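Local coordinates for CBS domain-containing protein CBSX1, chloroplastic (Arabidopsis thaliana, PDB 4GQW) that probably regulates chloroplast thioredoxins as a paired-CBS-domain protein, at residues V26-L30 with D58-L62. Residues are numbered along the deposited sequence; the frame is centred on the assembly and turned at random.
Sequences VDEAL and DLLAL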
ATOM      1  N   VAL A  26     -19.676   1.299  -3.420  1.00113.03           N
ATOM      2  CA  VAL A  26     -18.590   1.533  -2.479  1.00112.61           C
ATOM      3  C   VAL A  26     -18.431   0.340  -1.549  1.00115.20           C
ATOM      4  O   VAL A  26     -17.321  -0.008  -1.153  1.00121.69           O
ATOM      5  CB  VAL A  26     -18.851   2.805  -1.650  1.00121.69           C
ATOM      6  CG1 VAL A  26     -17.716   3.055  -0.671  1.00128.63           C
ATOM      7  CG2 VAL A  26     -19.031   3.999  -2.573  1.00123.58           C
ATOM      8  N   ASP A  27     -19.554  -0.289  -1.223  1.00109.56           N
ATOM      9  CA  ASP A  27     -19.580  -1.464  -0.364  1.00121.87           C
ATOM     10  C   ASP A  27     -18.691  -2.583  -0.891  1.00116.86           C
ATOM     11  O   ASP A  27     -17.701  -2.952  -0.259  1.00121.66           O
ATOM     12  CB  ASP A  27     -21.013  -1.973  -0.238  1.00134.73           C
ATOM     13  CG  ASP A  27     -21.459  -2.102   1.198  1.00154.28           C
ATOM     14  OD1 ASP A  27     -22.488  -1.491   1.556  1.00156.98           O
ATOM     15  OD2 ASP A  27     -20.786  -2.817   1.967  1.00166.54           O
ATOM     16  N   GLU A  28     -19.053  -3.120  -2.050  1.00116.32           N
ATOM     17  CA  GLU A  28     -18.317  -4.237  -2.627  1.00111.73           C
ATOM     18  C   GLU A  28     -16.891  -3.850  -2.998  1.00 99.47           C
ATOM     19  O   GLU A  28     -16.006  -4.700  -3.033  1.00110.80           O
ATOM     20  CB  GLU A  28     -19.065  -4.828  -3.827  1.00125.15           C
ATOM     21  CG  GLU A  28     -19.701  -3.802  -4.740  1.00131.21           C
ATOM     22  CD  GLU A  28     -20.625  -4.426  -5.764  1.00137.88           C
ATOM     23  OE1 GLU A  28     -21.222  -3.678  -6.566  1.00131.21           O
ATOM     24  OE2 GLU A  28     -20.758  -5.668  -5.764  1.00153.50           O
ATOM     25  N   ALA A  29     -16.669  -2.566  -3.259  1.00 94.99           N
ATOM     26  CA  ALA A  29     -15.319  -2.063  -3.490  1.00103.28           C
ATOM     27  C   ALA A  29     -14.477  -2.211  -2.226  1.00109.23           C
ATOM     28  O   ALA A  29     -13.359  -2.727  -2.269  1.00111.48           O
ATOM     29  CB  ALA A  29     -15.358  -0.611  -3.937  1.00 93.95           C
ATOM     30  N   LEU A  30     -15.025  -1.766  -1.100  1.00106.56           N
ATOM     31  CA  LEU A  30     -14.348  -1.894   0.184  1.00107.60           C
ATOM     32  C   LEU A  30     -14.109  -3.359   0.522  1.00109.46           C
ATOM     33  O   LEU A  30     -13.034  -3.727   1.002  1.00 99.21           O
ATOM     34  CB  LEU A  30     -15.161  -1.228   1.294  1.00112.52           C
ATOM     35  CG  LEU A  30     -15.250   0.299   1.262  1.00105.13           C
ATOM     36  CD1 LEU A  30     -16.131   0.801   2.396  1.00103.53           C
ATOM     37  CD2 LEU A  30     -13.865   0.918   1.343  1.00 89.39           C
ATOM     38  N   ASP A  58     -10.771   7.705  -1.347  1.00104.44           N
ATOM     39  CA  ASP A  58     -11.845   8.143  -2.226  1.00101.55           C
ATOM     40  C   ASP A  58     -13.160   7.506  -1.798  1.00101.52           C
ATOM     41  O   ASP A  58     -14.192   8.172  -1.732  1.00106.50           O
ATOM     42  CB  ASP A  58     -11.544   7.768  -3.678  1.00105.34           C
ATOM     43  CG  ASP A  58     -10.362   8.520  -4.240  1.00106.69           C
ATOM     44  OD1 ASP A  58     -10.240   9.729  -3.959  1.00106.69           O
ATOM     45  OD2 ASP A  58      -9.556   7.902  -4.964  1.00103.05           O
ATOM     46  N   LEU A  59     -13.111   6.214  -1.500  1.00 98.97           N
ATOM     47  CA  LEU A  59     -14.307   5.452  -1.162  1.00102.37           C
ATOM     48  C   LEU A  59     -14.879   5.829   0.197  1.00104.14           C
ATOM     49  O   LEU A  59     -16.095   5.855   0.378  1.00104.65           O
ATOM     50  CB  LEU A  59     -14.001   3.957  -1.201  1.00 99.87           C
ATOM     51  CG  LEU A  59     -13.631   3.418  -2.581  1.00 98.35           C
ATOM     52  CD1 LEU A  59     -13.079   2.011  -2.464  1.00 94.87           C
ATOM     53  CD2 LEU A  59     -14.849   3.441  -3.487  1.00 95.67           C
ATOM     54  N   LEU A  60     -14.004   6.118   1.152  1.00104.20           N
ATOM     55  CA  LEU A  60     -14.453   6.485   2.487  1.00110.44           C
ATOM     56  C   LEU A  60     -14.672   7.987   2.577  1.00111.62           C
ATOM     57  O   LEU A  60     -15.148   8.491   3.595  1.00121.64           O
ATOM     58  CB  LEU A  60     -13.433   6.038   3.532  1.00111.87           C
ATOM     59  CG  LEU A  60     -13.084   4.549   3.526  1.00114.57           C
ATOM     60  CD1 LEU A  60     -11.934   4.276   4.479  1.00106.88           C
ATOM     61  CD2 LEU A  60     -14.296   3.723   3.905  1.00123.32           C
ATOM     62  N   ALA A  61     -14.325   8.684   1.498  1.00108.47           N
ATOM     63  CA  ALA A  61     -14.475  10.134   1.406  1.00111.31           C
ATOM     64  C   ALA A  61     -13.795  10.863   2.560  1.00122.55           C
ATOM     65  O   ALA A  61     -14.447  11.565   3.330  1.00132.47           O
ATOM     66  CB  ALA A  61     -15.949  10.515   1.331  1.00114.53           C
ATOM     67  N   LEU A  62     -12.482  10.696   2.674  1.00127.17           N
ATOM     68  CA  LEU A  62     -11.733  11.323   3.756  1.00129.21           C
ATOM     69  C   LEU A  62     -11.359  12.754   3.414  1.00142.00           C
ATOM     70  O   LEU A  62     -11.248  13.604   4.296  1.00151.29           O
ATOM     71  CB  LEU A  62     -10.469  10.527   4.058  1.00120.82           C
ATOM     72  CG  LEU A  62     -10.707   9.036   4.272  1.00123.93           C
ATOM     73  CD1 LEU A  62      -9.400   8.341   4.607  1.00126.70           C
ATOM     74  CD2 LEU A  62     -11.732   8.833   5.369  1.00125.79           C
TER
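Val26 and Leu59 bring the two backbones nearest, their CA atoms 6.0 Å apart, where the first turn of helix 26-35 meets the end of the short helix 56-59. No hydrogen bond crosses between the segments; side chains do the joining. Leu59 reaches toward the helix and fits among Val26, Ala29 and Leu30, one turn of its surface. The CD1 methyl of Leu59 rests on Ala29 CB at 3.8 Å, while its CD2 touches the same CB and Val26 CG1. At the base of the side chain, Leu59 CB packs against Val26 CG1 at 3.9 Å and Leu30 CD2 at 4.0 Å. Val26 sets its CG1 anti to the backbone N (chi1 -180°), which carries that methyl across to the Leu59 carbonyl, 3.4 Å from CG1 to O. Leu30 presents both branches to Leu60: its CD1 and CD2 each lie 3.8 Å from Leu60 CD2, the two side chains crossing at a slant. With an alanine in place of Leu59, the isopropyl end would be lost and Ala29 CB would probably be left without its apolar partner across the contact, opening a gap beside Val26 and Leu30. Beyond the pair, Val26 also meets Leu90 and Leu59 meets Val87, both on helix 87-90, whereas Val138 and Leu112, both of the second subunit, pack on Leu30 and Leu60 respectively. Helix 56-59 closes in a Schellman motif, with Ala61 at positive phi as its C-prime residue, Leu62 N bonded to Tyr57 O and Ala61 N weakly to Asp58 O. Such buried, apolar packing of the helix that precedes strands 40-44 and 50-55 against the one that follows them is characteristic of the beta-alpha-beta-beta-alpha CBS fold, here the first of the pair.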